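Local coordinates for protein putative hydrolase (Bacteroides ovatus, PDB 4HBS) that is of unknown function but, as a five-bladed beta-propeller of the beta-fructosidase clan, is probably a hydrolase, perhaps acting on carbohydrate, at residues T133-P138 and Y156-G161; W174-N179 and R187-C192; S286-L291 and G330-Q335. One frame throughout, in Å; residues are numbered along the deposited sequence.

Interaction 1. Residues T133-P138 and Y156-G161; sequences THIRHP and YLYWAG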
loop_
_atom_site.group_PDB
_atom_site.type_symbol
_atom_site.label_atom_id
_atom_site.label_comp_id
_atom_site.label_asym_id
_atom_site.label_seq_id
_atom_site.Cartn_x
_atom_site.Cartn_y
_atom_site.Cartn_z
ATOM N N THR A 133 14.981 4.112 -10.287
ATOM C CA THR A 133 13.842 3.182 -10.179
ATOM C C THR A 133 14.356 1.740 -9.847
ATOM O O THR A 133 15.322 1.279 -10.470
ATOM C CB THR A 133 13.053 3.190 -11.504
ATOM O OG1 THR A 133 12.656 4.522 -11.834
ATOM C CG2 THR A 133 11.851 2.275 -11.474
ATOM N N HIS A 134 13.735 1.054 -8.857
ATOM C CA HIS A 134 14.171 -0.281 -8.463
ATOM C C HIS A 134 13.943 -1.285 -9.596
ATOM O O HIS A 134 14.893 -1.974 -9.973
ATOM C CB HIS A 134 13.490 -0.752 -7.156
ATOM C CG HIS A 134 13.484 -2.238 -6.965
ATOM N ND1 HIS A 134 14.610 -2.914 -6.549
ATOM C CD2 HIS A 134 12.484 -3.129 -7.143
ATOM C CE1 HIS A 134 14.265 -4.187 -6.477
ATOM N NE2 HIS A 134 12.996 -4.364 -6.835
ATOM N N ILE A 135 12.695 -1.377 -10.132
ATOM C CA ILE A 135 12.375 -2.309 -11.211
ATOM C C ILE A 135 11.779 -1.502 -12.359
ATOM O O ILE A 135 10.817 -0.747 -12.190
ATOM C CB ILE A 135 11.488 -3.491 -10.744
ATOM C CG1 ILE A 135 11.371 -4.564 -11.845
ATOM C CG2 ILE A 135 10.122 -3.045 -10.276
ATOM C CD1 ILE A 135 10.891 -5.900 -11.366
ATOM N N ARG A 136 12.393 -1.645 -13.522
ATOM C CA ARG A 136 12.076 -0.900 -14.727
ATOM C C ARG A 136 11.186 -1.728 -15.635
ATOM O O ARG A 136 11.377 -2.939 -15.723
ATOM C CB ARG A 136 13.407 -0.546 -15.448
ATOM C CG ARG A 136 13.609 0.914 -15.648
ATOM C CD ARG A 136 15.045 1.297 -15.931
ATOM N NE ARG A 136 15.500 0.909 -17.275
ATOM C CZ ARG A 136 15.191 1.529 -18.415
ATOM N NH1 ARG A 136 14.394 2.588 -18.411
ATOM N NH2 ARG A 136 15.685 1.095 -19.569
ATOM N N HIS A 137 10.256 -1.090 -16.352
ATOM C CA HIS A 137 9.412 -1.822 -17.280
ATOM C C HIS A 137 10.155 -2.070 -18.619
ATOM O O HIS A 137 10.653 -1.118 -19.235
ATOM C CB HIS A 137 8.096 -1.096 -17.551
ATOM C CG HIS A 137 7.098 -2.005 -18.176
ATOM N ND1 HIS A 137 7.180 -2.355 -19.501
ATOM C CD2 HIS A 137 6.089 -2.693 -17.603
ATOM C CE1 HIS A 137 6.207 -3.229 -19.700
ATOM N NE2 HIS A 137 5.524 -3.459 -18.586
ATOM N N PRO A 138 10.145 -3.319 -19.139
ATOM C CA PRO A 138 10.797 -3.596 -20.432
ATOM C C PRO A 138 10.416 -2.673 -21.591
ATOM O O PRO A 138 11.261 -2.438 -22.447
ATOM C CB PRO A 138 10.338 -5.010 -20.745
ATOM C CG PRO A 138 10.085 -5.622 -19.442
ATOM C CD PRO A 138 9.597 -4.553 -18.544
ATOM N N TYR A 156 6.567 3.913 -19.438
ATOM C CA TYR A 156 6.118 2.629 -18.903
ATOM C C TYR A 156 6.776 2.410 -17.559
ATOM O O TYR A 156 7.963 2.703 -17.406
ATOM C CB TYR A 156 6.449 1.502 -19.891
ATOM C CG TYR A 156 5.782 1.734 -21.227
ATOM C CD1 TYR A 156 4.416 1.536 -21.387
ATOM C CD2 TYR A 156 6.477 2.319 -22.283
ATOM C CE1 TYR A 156 3.776 1.829 -22.592
ATOM C CE2 TYR A 156 5.847 2.626 -23.489
ATOM C CZ TYR A 156 4.494 2.373 -23.643
ATOM O OH TYR A 156 3.849 2.642 -24.834
ATOM N N LEU A 157 6.022 1.940 -16.575
ATOM C CA LEU A 157 6.595 1.737 -15.242
ATOM C C LEU A 157 5.874 0.638 -14.480
ATOM O O LEU A 157 4.923 0.048 -14.991
ATOM C CB LEU A 157 6.560 3.076 -14.439
ATOM C CG LEU A 157 5.176 3.677 -14.185
ATOM C CD1 LEU A 157 4.658 3.323 -12.819
ATOM C CD2 LEU A 157 5.212 5.141 -14.292
ATOM N N TYR A 158 6.380 0.348 -13.264
ATOM C CA TYR A 158 5.842 -0.650 -12.361
ATOM C C TYR A 158 5.489 -0.001 -11.041
ATOM O O TYR A 158 6.268 0.807 -10.534
ATOM C CB TYR A 158 6.876 -1.778 -12.116
ATOM C CG TYR A 158 6.919 -2.857 -13.185
ATOM C CD1 TYR A 158 5.767 -3.552 -13.555
ATOM C CD2 TYR A 158 8.121 -3.243 -13.766
ATOM C CE1 TYR A 158 5.801 -4.553 -14.527
ATOM C CE2 TYR A 158 8.168 -4.251 -14.730
ATOM C CZ TYR A 158 6.999 -4.881 -15.133
ATOM O OH TYR A 158 7.021 -5.860 -16.094
ATOM N N TRP A 159 4.339 -0.366 -10.465
ATOM C CA TRP A 159 3.963 0.090 -9.139
ATOM C C TRP A 159 3.612 -1.153 -8.309
ATOM O O TRP A 159 3.235 -2.189 -8.865
ATOM C CB TRP A 159 2.842 1.132 -9.189
ATOM C CG TRP A 159 3.297 2.540 -9.480
ATOM C CD1 TRP A 159 4.525 3.088 -9.228
ATOM C CD2 TRP A 159 2.508 3.578 -10.060
ATOM N NE1 TRP A 159 4.542 4.407 -9.606
ATOM C CE2 TRP A 159 3.309 4.743 -10.101
ATOM C CE3 TRP A 159 1.168 3.664 -10.485
ATOM C CZ2 TRP A 159 2.808 5.975 -10.534
ATOM C CZ3 TRP A 159 0.699 4.867 -10.984
ATOM C CH2 TRP A 159 1.513 6.004 -11.003
ATOM N N ALA A 160 3.862 -1.078 -6.996
ATOM C CA ALA A 160 3.739 -2.204 -6.082
ATOM C C ALA A 160 2.386 -2.858 -6.056
ATOM O O ALA A 160 1.366 -2.182 -6.058
ATOM C CB ALA A 160 4.077 -1.762 -4.671
ATOM N N GLY A 161 2.405 -4.180 -6.035
ATOM C CA GLY A 161 1.254 -5.029 -5.805
ATOM C C GLY A 161 1.546 -5.640 -4.461
ATOM O O GLY A 161 2.558 -5.282 -3.840
HETATM O O HOH W 1 10.198 1.926 -15.800
#
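His137 and Tyr158 carry this contact, their rings meeting obliquely with centroids 4.7 Å apart and planes turned 40° from each other. His137 CD2 comes down over one face of the tyrosine, off toward its rim, 3.4 Å from Tyr158 CZ. The histidine reaches there because its CG stands opposite the backbone N (chi1 -164°), which swings the ring toward the phenol end of Tyr158. At the edge of the same phenol ring lie backbone oxygens, Ile135 O in its plane and Arg136 O, the latter 3.6 Å from Tyr158 CE2. Ile135 covers the root of the tyrosine: its CG2 branch packs 3.9 Å from Tyr158 CB, the two side chains meeting at a slant. Pro138 CD sits near the far end, 3.8 Å from Tyr158 OH, and that hydroxyl is hydrogen-bonded to Asp215. On the other flank His137 CB lies 3.9 Å from Tyr156 CB, while the Tyr156 ring turns away. A water joins the backbones, accepting from His137 N at 3.1 Å and donating to Tyr156 O at 2.9 Å. His137 ND1 accepts a hydrogen bond from Lys139 N, which helps fix the ring's rotation. The loop 133-138, between strand 131-132 and helix 144-148, thus runs roughly antiparallel to edge strand 156-165 of a four-stranded sheet; Ile135 also touches strand 210-218, His137 touches Ala176 of strand 169-178, and Arg136 leans on helix 144-148.

Interaction 2. Residues W174-N179 and R187-C192; sequences WGAVDN and RRFGTC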
loop_
_atom_site.group_PDB
_atom_site.type_symbol
_atom_site.label_atom_id
_atom_site.label_comp_id
_atom_site.label_asym_id
_atom_site.label_seq_id
_atom_site.Cartn_x
_atom_site.Cartn_y
_atom_site.Cartn_z
ATOM N N TRP A 174 4.179 -6.735 -9.519
ATOM C CA TRP A 174 4.453 -5.374 -9.927
ATOM C C TRP A 174 3.469 -5.066 -11.076
ATOM O O TRP A 174 3.457 -5.790 -12.071
ATOM C CB TRP A 174 5.922 -5.250 -10.382
ATOM C CG TRP A 174 6.931 -5.230 -9.278
ATOM C CD1 TRP A 174 7.805 -6.221 -8.955
ATOM C CD2 TRP A 174 7.211 -4.137 -8.390
ATOM N NE1 TRP A 174 8.612 -5.821 -7.911
ATOM C CE2 TRP A 174 8.249 -4.552 -7.528
ATOM C CE3 TRP A 174 6.676 -2.851 -8.228
ATOM C CZ2 TRP A 174 8.755 -3.724 -6.504
ATOM C CZ3 TRP A 174 7.193 -2.023 -7.237
ATOM C CH2 TRP A 174 8.190 -2.477 -6.360
ATOM N N GLY A 175 2.632 -4.046 -10.907
ATOM C CA GLY A 175 1.632 -3.665 -11.896
ATOM C C GLY A 175 2.190 -2.761 -12.970
ATOM O O GLY A 175 2.724 -1.701 -12.644
ATOM N N ALA A 176 2.087 -3.179 -14.261
ATOM C CA ALA A 176 2.596 -2.415 -15.414
ATOM C C ALA A 176 1.687 -1.245 -15.694
ATOM O O ALA A 176 0.502 -1.464 -15.876
ATOM C CB ALA A 176 2.679 -3.306 -16.633
ATOM N N VAL A 177 2.216 -0.003 -15.718
ATOM C CA VAL A 177 1.402 1.210 -15.913
ATOM C C VAL A 177 1.853 1.994 -17.144
ATOM O O VAL A 177 3.040 2.273 -17.275
ATOM C CB VAL A 177 1.491 2.072 -14.643
ATOM C CG1 VAL A 177 0.633 3.327 -14.759
ATOM C CG2 VAL A 177 1.093 1.247 -13.423
ATOM N N ASP A 178 0.896 2.342 -18.046
ATOM C CA ASP A 178 1.142 3.106 -19.278
ATOM C C ASP A 178 0.708 4.572 -19.101
ATOM O O ASP A 178 -0.486 4.841 -18.903
ATOM C CB ASP A 178 0.384 2.465 -20.459
ATOM C CG ASP A 178 0.687 3.048 -21.828
ATOM O OD1 ASP A 178 1.443 4.050 -21.899
ATOM O OD2 ASP A 178 0.233 2.457 -22.835
ATOM N N ASN A 179 1.683 5.520 -19.211
ATOM C CA ASN A 179 1.442 6.969 -19.075
ATOM C C ASN A 179 1.683 7.704 -20.403
ATOM O O ASN A 179 1.882 8.920 -20.396
ATOM C CB ASN A 179 2.339 7.550 -17.971
ATOM C CG ASN A 179 1.832 7.345 -16.565
ATOM O OD1 ASN A 179 0.689 6.970 -16.334
ATOM N ND2 ASN A 179 2.680 7.617 -15.585
ATOM N N ARG A 187 -2.758 4.013 -17.003
ATOM C CA ARG A 187 -3.480 2.849 -17.527
ATOM C C ARG A 187 -2.761 1.525 -17.171
ATOM O O ARG A 187 -1.672 1.246 -17.691
ATOM C CB ARG A 187 -3.637 2.983 -19.049
ATOM C CG ARG A 187 -4.424 1.877 -19.725
ATOM C CD ARG A 187 -4.449 2.063 -21.227
ATOM N NE ARG A 187 -3.169 1.705 -21.851
ATOM C CZ ARG A 187 -2.753 0.461 -22.119
ATOM N NH1 ARG A 187 -3.517 -0.588 -21.811
ATOM N NH2 ARG A 187 -1.570 0.257 -22.689
ATOM N N ARG A 188 -3.391 0.699 -16.299
ATOM C CA ARG A 188 -2.875 -0.636 -15.951
ATOM C C ARG A 188 -2.965 -1.504 -17.177
ATOM O O ARG A 188 -4.024 -1.537 -17.811
ATOM C CB ARG A 188 -3.701 -1.257 -14.806
ATOM C CG ARG A 188 -3.240 -2.629 -14.319
ATOM C CD ARG A 188 -1.900 -2.552 -13.629
ATOM N NE ARG A 188 -1.468 -3.844 -13.103
ATOM C CZ ARG A 188 -1.759 -4.336 -11.902
ATOM N NH1 ARG A 188 -2.506 -3.641 -11.052
ATOM N NH2 ARG A 188 -1.305 -5.531 -11.539
ATOM N N PHE A 189 -1.869 -2.158 -17.566
ATOM C CA PHE A 189 -1.868 -2.985 -18.773
ATOM C C PHE A 189 -1.183 -4.329 -18.611
ATOM O O PHE A 189 -1.036 -5.030 -19.609
ATOM C CB PHE A 189 -1.219 -2.205 -19.934
ATOM C CG PHE A 189 0.284 -2.033 -19.912
ATOM C CD1 PHE A 189 0.867 -0.962 -19.250
ATOM C CD2 PHE A 189 1.101 -2.842 -20.685
ATOM C CE1 PHE A 189 2.250 -0.749 -19.311
ATOM C CE2 PHE A 189 2.485 -2.643 -20.716
ATOM C CZ PHE A 189 3.049 -1.603 -20.024
ATOM N N GLY A 190 -0.844 -4.731 -17.393
ATOM C CA GLY A 190 -0.188 -6.014 -17.188
ATOM C C GLY A 190 0.409 -6.144 -15.815
ATOM O O GLY A 190 0.345 -5.201 -15.026
ATOM N N THR A 191 0.988 -7.324 -15.521
ATOM C CA THR A 191 1.624 -7.615 -14.231
ATOM C C THR A 191 2.918 -8.373 -14.445
ATOM O O THR A 191 3.058 -9.112 -15.424
ATOM C CB THR A 191 0.683 -8.431 -13.318
ATOM O OG1 THR A 191 -0.539 -7.712 -13.138
ATOM C CG2 THR A 191 1.302 -8.745 -11.959
ATOM N N CYS A 192 3.857 -8.201 -13.504
ATOM C CA CYS A 192 5.124 -8.905 -13.489
ATOM C C CYS A 192 5.218 -9.659 -12.206
ATOM O O CYS A 192 4.886 -9.084 -11.181
ATOM C CB CYS A 192 6.273 -7.921 -13.630
ATOM S SG CYS A 192 7.882 -8.581 -13.118
#
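Gly190 O is gripped from opposite faces of its carbonyl plane: Ala176 N donates across the strands at 2.8 Å, and Arg188 NE, from its own strand, at 3.0 Å. A bend at chi2 (68°) folds the Arg188 chain back, laying one face of its guanidinium over Gly175 CA; its NH2 reaches Thr191 OG1 at 2.8 Å, and NH1 pairs with Asp226. Phe189 offers a ring face to Ala176 CB, a CH-pi contact with the methyl 3.8 Å from the centroid, while Val177 C lies at the ring edge. At the hairpin's turn end, Arg187 and Asp178 run side by side, and Arg187 NH2 gives a straight bond (163°) to the anti lone pair of Asp178 OD2 at 2.8 Å. The carboxylate stands 71° from the guanidinium plane, and its other oxygen, OD1, is hydrogen-bonded to Thr180 OG1. Antiparallel backbone bonds, such as Trp174 N to Cys192 O at 3.0 Å, pair strands 169-178 and 187-197, with a beta bulge where Phe189 N bonds Ala176 O, so that Phe189 and Gly190 both stand opposite Ala176. Two arginines thus do different work: one closes a salt bridge across the strands, the other, anchored by Asp226, would probably polarise the Gly190 carbonyl it grips.

Interaction 3. Residues S286-L291 and G330-Q335; sequences STIIPL and GPFVDQ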
loop_
_atom_site.group_PDB
_atom_site.type_symbol
_atom_site.label_atom_id
_atom_site.label_comp_id
_atom_site.label_asym_id
_atom_site.label_seq_id
_atom_site.Cartn_x
_atom_site.Cartn_y
_atom_site.Cartn_z
ATOM N N SER A 286 -19.630 -8.796 -10.977
ATOM C CA SER A 286 -19.217 -9.747 -9.940
ATOM C C SER A 286 -18.656 -9.053 -8.678
ATOM O O SER A 286 -17.743 -9.592 -8.042
ATOM C CB SER A 286 -18.144 -10.669 -10.516
ATOM O OG SER A 286 -18.471 -11.035 -11.842
ATOM N N THR A 287 -19.165 -7.851 -8.331
ATOM C CA THR A 287 -18.710 -7.130 -7.135
ATOM C C THR A 287 -18.961 -7.993 -5.873
ATOM O O THR A 287 -20.035 -8.594 -5.766
ATOM C CB THR A 287 -19.384 -5.743 -7.027
ATOM O OG1 THR A 287 -18.774 -5.032 -5.953
ATOM C CG2 THR A 287 -20.894 -5.810 -6.791
ATOM N N ILE A 288 -17.970 -8.093 -4.952
ATOM C CA ILE A 288 -18.131 -8.894 -3.733
ATOM C C ILE A 288 -18.522 -8.016 -2.519
ATOM O O ILE A 288 -18.665 -8.555 -1.434
ATOM C CB ILE A 288 -16.910 -9.820 -3.437
ATOM C CG1 ILE A 288 -15.625 -9.053 -3.065
ATOM C CG2 ILE A 288 -16.670 -10.757 -4.625
ATOM C CD1 ILE A 288 -14.626 -9.884 -2.378
ATOM N N ILE A 289 -18.765 -6.706 -2.716
ATOM C CA ILE A 289 -19.257 -5.773 -1.676
ATOM C C ILE A 289 -20.706 -5.438 -2.072
ATOM O O ILE A 289 -21.112 -5.837 -3.169
ATOM C CB ILE A 289 -18.348 -4.509 -1.553
ATOM C CG1 ILE A 289 -18.140 -3.793 -2.913
ATOM C CG2 ILE A 289 -17.027 -4.898 -0.962
ATOM C CD1 ILE A 289 -17.645 -2.406 -2.815
ATOM N N PRO A 290 -21.522 -4.717 -1.271
ATOM C CA PRO A 290 -22.900 -4.420 -1.726
ATOM C C PRO A 290 -22.923 -3.539 -2.984
ATOM O O PRO A 290 -21.942 -2.844 -3.286
ATOM C CB PRO A 290 -23.533 -3.718 -0.524
ATOM C CG PRO A 290 -22.655 -4.062 0.636
ATOM C CD PRO A 290 -21.278 -4.169 0.074
ATOM N N LEU A 291 -24.045 -3.571 -3.724
ATOM C CA LEU A 291 -24.197 -2.801 -4.981
ATOM C C LEU A 291 -24.387 -1.293 -4.700
ATOM O O LEU A 291 -24.141 -0.446 -5.568
ATOM C CB LEU A 291 -25.382 -3.341 -5.813
ATOM C CG LEU A 291 -25.106 -4.616 -6.626
ATOM C CD1 LEU A 291 -24.692 -5.790 -5.727
ATOM C CD2 LEU A 291 -26.324 -5.001 -7.457
ATOM N N GLY A 330 -16.865 -14.023 -0.206
ATOM C CA GLY A 330 -18.291 -14.040 0.065
ATOM C C GLY A 330 -18.895 -12.680 0.039
ATOM O O GLY A 330 -18.176 -11.678 -0.076
ATOM N N PRO A 331 -20.221 -12.606 0.151
ATOM C CA PRO A 331 -20.851 -11.288 0.171
ATOM C C PRO A 331 -20.316 -10.456 1.337
ATOM O O PRO A 331 -20.546 -10.810 2.496
ATOM C CB PRO A 331 -22.353 -11.605 0.302
ATOM C CG PRO A 331 -22.414 -12.968 0.849
ATOM C CD PRO A 331 -21.209 -13.685 0.313
ATOM N N PHE A 332 -19.494 -9.435 1.029
ATOM C CA PHE A 332 -19.023 -8.502 2.046
ATOM C C PHE A 332 -20.216 -7.594 2.279
ATOM O O PHE A 332 -20.805 -7.092 1.318
ATOM C CB PHE A 332 -17.725 -7.761 1.654
ATOM C CG PHE A 332 -16.492 -8.582 1.983
ATOM C CD1 PHE A 332 -15.920 -8.534 3.249
ATOM C CD2 PHE A 332 -15.971 -9.482 1.061
ATOM C CE1 PHE A 332 -14.820 -9.339 3.568
ATOM C CE2 PHE A 332 -14.861 -10.271 1.380
ATOM C CZ PHE A 332 -14.294 -10.191 2.629
ATOM N N VAL A 333 -20.672 -7.525 3.529
ATOM C CA VAL A 333 -21.895 -6.817 3.887
ATOM C C VAL A 333 -21.675 -5.931 5.099
ATOM O O VAL A 333 -20.586 -5.911 5.666
ATOM C CB VAL A 333 -23.047 -7.852 4.154
ATOM C CG1 VAL A 333 -23.502 -8.498 2.858
ATOM C CG2 VAL A 333 -22.631 -8.924 5.166
ATOM N N ASP A 334 -22.728 -5.180 5.467
ATOM C CA ASP A 334 -22.795 -4.336 6.649
ATOM C C ASP A 334 -21.648 -3.335 6.664
ATOM O O ASP A 334 -20.705 -3.447 7.453
ATOM C CB ASP A 334 -22.834 -5.217 7.919
ATOM C CG ASP A 334 -23.909 -6.299 7.846
ATOM O OD1 ASP A 334 -25.001 -6.018 7.296
ATOM O OD2 ASP A 334 -23.639 -7.442 8.300
ATOM N N GLN A 335 -21.726 -2.354 5.764
ATOM C CA GLN A 335 -20.706 -1.318 5.684
ATOM C C GLN A 335 -20.734 -0.512 6.962
ATOM O O GLN A 335 -21.810 -0.289 7.520
ATOM C CB GLN A 335 -20.958 -0.405 4.480
ATOM C CG GLN A 335 -19.893 0.672 4.225
ATOM C CD GLN A 335 -20.375 1.590 3.128
ATOM O OE1 GLN A 335 -20.497 1.185 1.971
ATOM N NE2 GLN A 335 -20.769 2.813 3.478
#
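The two backbones meet through Phe332 N, which donates to Ile288 O at 2.7 Å, the donor nearly in line with the C=O (167°). The same oxygen lies in the plane of the Phe332 ring, at its edge, so the N-H and the ring edge of one residue both border this oxygen. Beyond the carbonyl, Ile288 and Phe332 run side by side in the same direction, and the Ile288 CD1 methyl ends 3.7 Å from Phe332 CD2. Ile288 gets there with CG1 set between its backbone N and carbonyl carbon (chi1 67°), the extended end of the chain then bringing CD1 beside the CD2 and CE2 atoms of the ring. Ile289 directs its CB away, yet its CG2 branch still rests 3.9 Å from Phe332 CB, the two side chains crossing at a slant. Pro290 CD lies against Phe332 O. Tyr307 and Met309 of strand 306-312 and Phe323 of strand 319-325 also pack on the phenylalanine, while Ile288 leans on Val246 and Val248 of strand 245-251. An alanine in place of Phe332 would keep the backbone bond, but is likely to leave the Ile288 methyl and the residues of strands 306-312 and 319-325 without the ring they pack against. The contact, one backbone bond plus apolar packing, is part of a beta-propeller: the loop leading into strand 298-303, the first of a four-stranded antiparallel blade, is held against the residues that lead into strand 333-340, the last of that blade, with Ile288 and Ile289 reaching strand 245-251 of the preceding sheet.

Along the chain the three contacts come in series, neither nesting nor crossing. Interaction 1 closes first, bringing strand 156-165, which follows helix 144-148, back under the loop that precedes the helix. That strand leads straight into 169-178, and interaction 2 closes the next hairpin, 169-178 with 187-197. The two touch, with centres 8 Å apart: Leu157 O and Val177 N, like Trp159 O and Gly175 N, probably hydrogen-bond, so strands 156-165 and 169-178 are neighbours in one sheet, on which loop 133-138 packs. Interaction 3 closes much later, joining the ends of a 38-residue run holding the first three strands of the sheet that 333-340 completes. Its centre is 27 Å from that of interaction 2.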